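Local coordinates for protein 4-alpha-glucanotransferase (Streptococcus agalactiae, PDB 6M6T) that is an amylomaltase, also called disproportionating enzyme, built on a TIM-type barrel and holding glycan ligands in its pockets, at residues Arg5-Pro17 with Leu36-Leu49. Numbering follows the deposited sequence.
Sequences RASGVLMHITSLP and LVETDQKFWQILPL
Ala6 CB lies 3.7 Å from Lys42 CB, near Lys42 CG and the Phe43 ring, opening the pairing of parallel strands 6-10 and 43-45, whose short axes differ by 31°. Next, Ser7 O accepts from Lys42 N at 2.7 Å and Phe43 N at 3.1 Å, on opposite faces of its carbonyl plane. Bent at chi2 (-52°), Gln41 brings OE1 to 2.5 Å from Ser7 OG, while NE2 is hydrogen-bonded to Thr39 O and Thr491 OG1. Regular parallel pairing follows: Val9 N donates to Phe43 O and Val9 O accepts from Gln45 N, both at 2.9 Å. On the helix side, Val9 CG2 packs on Leu36 CD2. On the other face Leu10 CD1 meets the Gln45 aliphatic chain, while Gln45 OE1 is hydrogen-bonded to Tyr392 OH. Met11 N continues the pattern to Gln45 O. Trp44 NE1 reaches Met11 O (2.6 Å) in the carbonyl plane, on a lone pair, as chi1 of -173° swings the indole beside its carbonyl carbon. His12 lays one ring face over Leu47 CB, and Leu16 CD1 reaches the indole edge at CZ2. Backbone bonds thus fix the register of this barrel beta-alpha-beta unit, and the indole adds a donor at Met11 O, one residue past strand 6-10.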
loop_
_atom_site.group_PDB
_atom_site.type_symbol
_atom_site.label_atom_id
_atom_site.label_comp_id
_atom_site.label_asym_id
_atom_site.label_seq_id
_atom_site.Cartn_x
_atom_site.Cartn_y
_atom_site.Cartn_z
ATOM N N ARG A 5 -18.237 3.465 -16.967
ATOM C CA ARG A 5 -18.299 3.112 -15.556
ATOM C C ARG A 5 -17.688 1.733 -15.325
ATOM O O ARG A 5 -17.501 0.950 -16.252
ATOM C CB ARG A 5 -19.735 3.142 -15.046
ATOM C CG ARG A 5 -20.261 4.531 -14.722
ATOM C CD ARG A 5 -21.792 4.584 -14.782
ATOM N NE ARG A 5 -22.424 3.915 -13.649
ATOM C CZ ARG A 5 -22.872 4.556 -12.577
ATOM N NH1 ARG A 5 -22.758 5.877 -12.522
ATOM N NH2 ARG A 5 -23.437 3.890 -11.576
ATOM N N ALA A 6 -17.345 1.459 -14.069
ATOM C CA ALA A 6 -16.602 0.263 -13.688
ATOM C C ALA A 6 -16.612 0.144 -12.167
ATOM O O ALA A 6 -17.089 1.030 -11.449
ATOM C CB ALA A 6 -15.169 0.292 -14.213
ATOM N N SER A 7 -16.081 -0.978 -11.680
ATOM C CA SER A 7 -16.007 -1.234 -10.251
ATOM C C SER A 7 -14.824 -2.151 -9.983
ATOM O O SER A 7 -14.202 -2.705 -10.901
ATOM C CB SER A 7 -17.297 -1.847 -9.701
ATOM O OG SER A 7 -17.169 -3.249 -9.558
ATOM N N GLY A 8 -14.495 -2.265 -8.701
ATOM C CA GLY A 8 -13.335 -3.040 -8.306
ATOM C C GLY A 8 -13.422 -3.396 -6.844
ATOM O O GLY A 8 -14.307 -2.945 -6.115
ATOM N N VAL A 9 -12.477 -4.222 -6.423
ATOM C CA VAL A 9 -12.469 -4.774 -5.077
ATOM C C VAL A 9 -11.167 -4.361 -4.403
ATOM O O VAL A 9 -10.115 -4.308 -5.049
ATOM C CB VAL A 9 -12.672 -6.311 -5.122
ATOM C CG1 VAL A 9 -12.292 -6.999 -3.825
ATOM C CG2 VAL A 9 -14.128 -6.625 -5.455
ATOM N N LEU A 10 -11.254 -4.024 -3.112
ATOM C CA LEU A 10 -10.107 -3.567 -2.321
ATOM C C LEU A 10 -9.661 -4.694 -1.387
ATOM O O LEU A 10 -10.253 -4.928 -0.323
ATOM C CB LEU A 10 -10.438 -2.297 -1.542
ATOM C CG LEU A 10 -9.301 -1.815 -0.643
ATOM C CD1 LEU A 10 -8.246 -1.053 -1.445
ATOM C CD2 LEU A 10 -9.832 -0.957 0.466
ATOM N N MET A 11 -8.591 -5.376 -1.784
ATOM C CA MET A 11 -8.050 -6.478 -0.998
ATOM C C MET A 11 -6.546 -6.573 -1.188
ATOM O O MET A 11 -6.062 -6.809 -2.302
ATOM C CB MET A 11 -8.673 -7.806 -1.381
ATOM C CG MET A 11 -8.914 -8.641 -0.181
ATOM S SD MET A 11 -9.012 -10.362 -0.601
ATOM C CE MET A 11 -9.304 -10.896 1.056
ATOM N N HIS A 12 -5.809 -6.458 -0.101
ATOM C CA HIS A 12 -4.374 -6.564 -0.218
ATOM C C HIS A 12 -3.964 -8.022 -0.381
ATOM O O HIS A 12 -4.609 -8.937 0.144
ATOM C CB HIS A 12 -3.691 -5.960 1.006
ATOM C CG HIS A 12 -2.243 -5.679 0.793
ATOM N ND1 HIS A 12 -1.374 -5.425 1.828
ATOM C CD2 HIS A 12 -1.507 -5.619 -0.343
ATOM C CE1 HIS A 12 -0.165 -5.208 1.340
ATOM N NE2 HIS A 12 -0.217 -5.324 0.024
ATOM N N ILE A 13 -2.866 -8.219 -1.114
ATOM C CA ILE A 13 -2.231 -9.522 -1.247
ATOM C C ILE A 13 -2.088 -10.225 0.097
ATOM O O ILE A 13 -2.076 -11.452 0.160
ATOM C CB ILE A 13 -0.868 -9.337 -1.930
ATOM C CG1 ILE A 13 -1.000 -8.346 -3.092
ATOM C CG2 ILE A 13 -0.294 -10.688 -2.349
ATOM C CD1 ILE A 13 -1.467 -8.948 -4.352
ATOM N N THR A 14 -1.978 -9.475 1.196
ATOM C CA THR A 14 -1.781 -10.167 2.465
ATOM C C THR A 14 -3.052 -10.891 2.897
ATOM O O THR A 14 -2.972 -11.942 3.533
ATOM C CB THR A 14 -1.277 -9.198 3.558
ATOM O OG1 THR A 14 -2.357 -8.462 4.151
ATOM C CG2 THR A 14 -0.281 -8.237 2.987
ATOM N N SER A 15 -4.222 -10.382 2.520
ATOM C CA SER A 15 -5.480 -10.929 3.023
ATOM C C SER A 15 -5.950 -12.176 2.271
ATOM O O SER A 15 -6.908 -12.823 2.716
ATOM C CB SER A 15 -6.575 -9.856 2.981
ATOM O OG SER A 15 -6.091 -8.595 3.383
ATOM N N LEU A 16 -5.312 -12.524 1.154
ATOM C CA LEU A 16 -5.582 -13.783 0.474
ATOM C C LEU A 16 -5.447 -14.932 1.471
ATOM O O LEU A 16 -4.789 -14.773 2.503
ATOM C CB LEU A 16 -4.620 -13.972 -0.699
ATOM C CG LEU A 16 -4.957 -13.372 -2.067
ATOM C CD1 LEU A 16 -5.475 -11.927 -1.989
ATOM C CD2 LEU A 16 -3.716 -13.424 -2.922
ATOM N N PRO A 17 -6.017 -16.128 1.249
ATOM C CA PRO A 17 -5.832 -17.229 2.153
ATOM C C PRO A 17 -4.663 -18.096 1.680
ATOM O O PRO A 17 -4.145 -17.861 0.610
ATOM C CB PRO A 17 -7.137 -18.003 2.047
ATOM C CG PRO A 17 -7.903 -17.338 0.943
ATOM C CD PRO A 17 -6.904 -16.508 0.180
ATOM N N LEU A 36 -12.693 -12.131 -9.815
ATOM C CA LEU A 36 -13.001 -10.781 -10.274
ATOM C C LEU A 36 -13.620 -10.817 -11.666
ATOM O O LEU A 36 -14.547 -10.053 -11.959
ATOM C CB LEU A 36 -11.749 -9.899 -10.248
ATOM C CG LEU A 36 -11.215 -9.617 -8.843
ATOM C CD1 LEU A 36 -10.051 -8.584 -8.809
ATOM C CD2 LEU A 36 -12.360 -9.181 -7.971
ATOM N N VAL A 37 -13.137 -11.716 -12.527
ATOM C CA VAL A 37 -13.749 -11.857 -13.854
ATOM C C VAL A 37 -15.086 -12.590 -13.807
ATOM O O VAL A 37 -15.895 -12.434 -14.733
ATOM C CB VAL A 37 -12.857 -12.582 -14.884
ATOM C CG1 VAL A 37 -11.425 -12.044 -14.840
ATOM C CG2 VAL A 37 -12.915 -14.104 -14.709
ATOM N N GLU A 38 -15.332 -13.402 -12.776
ATOM C CA GLU A 38 -16.665 -13.972 -12.612
ATOM C C GLU A 38 -17.709 -12.883 -12.437
ATOM O O GLU A 38 -18.786 -12.931 -13.045
ATOM C CB GLU A 38 -16.715 -14.893 -11.403
ATOM C CG GLU A 38 -16.105 -16.226 -11.565
ATOM C CD GLU A 38 -16.354 -17.034 -10.322
ATOM O OE1 GLU A 38 -15.390 -17.294 -9.552
ATOM O OE2 GLU A 38 -17.540 -17.374 -10.097
ATOM N N THR A 39 -17.418 -11.915 -11.573
ATOM C CA THR A 39 -18.353 -10.877 -11.155
ATOM C C THR A 39 -18.277 -9.623 -12.025
ATOM O O THR A 39 -18.897 -8.610 -11.691
ATOM C CB THR A 39 -18.097 -10.535 -9.687
ATOM O OG1 THR A 39 -16.691 -10.333 -9.488
ATOM C CG2 THR A 39 -18.533 -11.699 -8.792
ATOM N N ASP A 40 -17.528 -9.680 -13.128
ATOM C CA ASP A 40 -17.408 -8.594 -14.099
ATOM C C ASP A 40 -16.840 -7.327 -13.456
ATOM O O ASP A 40 -17.227 -6.202 -13.787
ATOM C CB ASP A 40 -18.746 -8.335 -14.775
ATOM C CG ASP A 40 -19.467 -9.631 -15.122
ATOM O OD1 ASP A 40 -18.996 -10.366 -16.030
ATOM O OD2 ASP A 40 -20.477 -9.944 -14.442
ATOM N N GLN A 41 -15.868 -7.525 -12.561
ATOM C CA GLN A 41 -15.128 -6.422 -11.981
ATOM C C GLN A 41 -14.109 -5.889 -12.978
ATOM O O GLN A 41 -13.755 -6.534 -13.962
ATOM C CB GLN A 41 -14.421 -6.855 -10.701
ATOM C CG GLN A 41 -15.349 -7.291 -9.597
ATOM C CD GLN A 41 -16.437 -6.274 -9.299
ATOM O OE1 GLN A 41 -16.216 -5.291 -8.585
ATOM N NE2 GLN A 41 -17.628 -6.519 -9.831
ATOM N N LYS A 42 -13.658 -4.673 -12.728
ATOM C CA LYS A 42 -12.607 -4.064 -13.530
ATOM C C LYS A 42 -11.295 -3.953 -12.774
ATOM O O LYS A 42 -10.232 -4.176 -13.361
ATOM C CB LYS A 42 -13.039 -2.672 -14.018
ATOM C CG LYS A 42 -11.998 -1.960 -14.849
ATOM C CD LYS A 42 -12.289 -2.042 -16.323
ATOM C CE LYS A 42 -11.336 -1.163 -17.122
ATOM N NZ LYS A 42 -11.352 0.201 -16.549
ATOM N N PHE A 43 -11.350 -3.671 -11.470
ATOM C CA PHE A 43 -10.156 -3.285 -10.732
ATOM C C PHE A 43 -9.936 -4.170 -9.517
ATOM O O PHE A 43 -10.888 -4.585 -8.848
ATOM C CB PHE A 43 -10.231 -1.801 -10.284
ATOM C CG PHE A 43 -10.274 -0.837 -11.429
ATOM C CD1 PHE A 43 -9.234 -0.775 -12.343
ATOM C CD2 PHE A 43 -11.365 -0.018 -11.615
ATOM C CE1 PHE A 43 -9.285 0.102 -13.421
ATOM C CE2 PHE A 43 -11.427 0.861 -12.695
ATOM C CZ PHE A 43 -10.393 0.915 -13.598
ATOM N N TRP A 44 -8.655 -4.441 -9.250
ATOM C CA TRP A 44 -8.158 -4.979 -7.982
ATOM C C TRP A 44 -7.274 -3.891 -7.391
ATOM O O TRP A 44 -6.227 -3.566 -7.970
ATOM C CB TRP A 44 -7.360 -6.278 -8.194
ATOM C CG TRP A 44 -6.965 -6.983 -6.931
ATOM C CD1 TRP A 44 -7.193 -6.557 -5.663
ATOM C CD2 TRP A 44 -6.302 -8.262 -6.810
ATOM N NE1 TRP A 44 -6.696 -7.470 -4.756
ATOM C CE2 TRP A 44 -6.160 -8.530 -5.434
ATOM C CE3 TRP A 44 -5.827 -9.205 -7.728
ATOM C CZ2 TRP A 44 -5.562 -9.686 -4.956
ATOM C CZ3 TRP A 44 -5.212 -10.341 -7.242
ATOM C CH2 TRP A 44 -5.083 -10.570 -5.869
ATOM N N GLN A 45 -7.698 -3.295 -6.274
ATOM C CA GLN A 45 -6.837 -2.371 -5.542
ATOM C C GLN A 45 -6.125 -3.134 -4.430
ATOM O O GLN A 45 -6.771 -3.770 -3.586
ATOM C CB GLN A 45 -7.619 -1.196 -4.957
ATOM C CG GLN A 45 -6.716 -0.095 -4.366
ATOM C CD GLN A 45 -7.432 1.244 -4.188
ATOM O OE1 GLN A 45 -8.607 1.406 -4.546
ATOM N NE2 GLN A 45 -6.721 2.212 -3.638
ATOM N N ILE A 46 -4.800 -3.064 -4.427
ATOM C CA ILE A 46 -3.992 -3.610 -3.352
ATOM C C ILE A 46 -3.382 -2.453 -2.550
ATOM O O ILE A 46 -3.507 -1.274 -2.909
ATOM C CB ILE A 46 -2.902 -4.567 -3.890
ATOM C CG1 ILE A 46 -2.067 -3.853 -4.959
ATOM C CG2 ILE A 46 -3.533 -5.834 -4.480
ATOM C CD1 ILE A 46 -0.652 -4.341 -5.080
ATOM N N LEU A 47 -2.729 -2.807 -1.435
ATOM C CA LEU A 47 -1.906 -1.881 -0.653
ATOM C C LEU A 47 -0.530 -1.811 -1.315
ATOM O O LEU A 47 -0.326 -2.315 -2.422
ATOM C CB LEU A 47 -1.896 -2.327 0.802
ATOM C CG LEU A 47 -3.265 -2.349 1.492
ATOM C CD1 LEU A 47 -3.090 -2.030 2.963
ATOM C CD2 LEU A 47 -4.281 -1.397 0.883
ATOM N N PRO A 48 0.434 -1.081 -0.745
ATOM C CA PRO A 48 1.762 -1.081 -1.366
ATOM C C PRO A 48 2.439 -2.428 -1.199
ATOM O O PRO A 48 2.227 -3.150 -0.218
ATOM C CB PRO A 48 2.517 0.022 -0.616
ATOM C CG PRO A 48 1.489 0.851 -0.007
ATOM C CD PRO A 48 0.381 -0.080 0.342
ATOM N N LEU A 49 3.258 -2.771 -2.181
ATOM C CA LEU A 49 4.015 -4.007 -2.143
ATOM C C LEU A 49 5.401 -3.821 -1.536
ATOM O O LEU A 49 6.287 -4.658 -1.740
ATOM C CB LEU A 49 4.109 -4.581 -3.552
ATOM C CG LEU A 49 2.726 -4.747 -4.176
ATOM C CD1 LEU A 49 2.847 -5.485 -5.495
ATOM C CD2 LEU A 49 1.777 -5.461 -3.192
#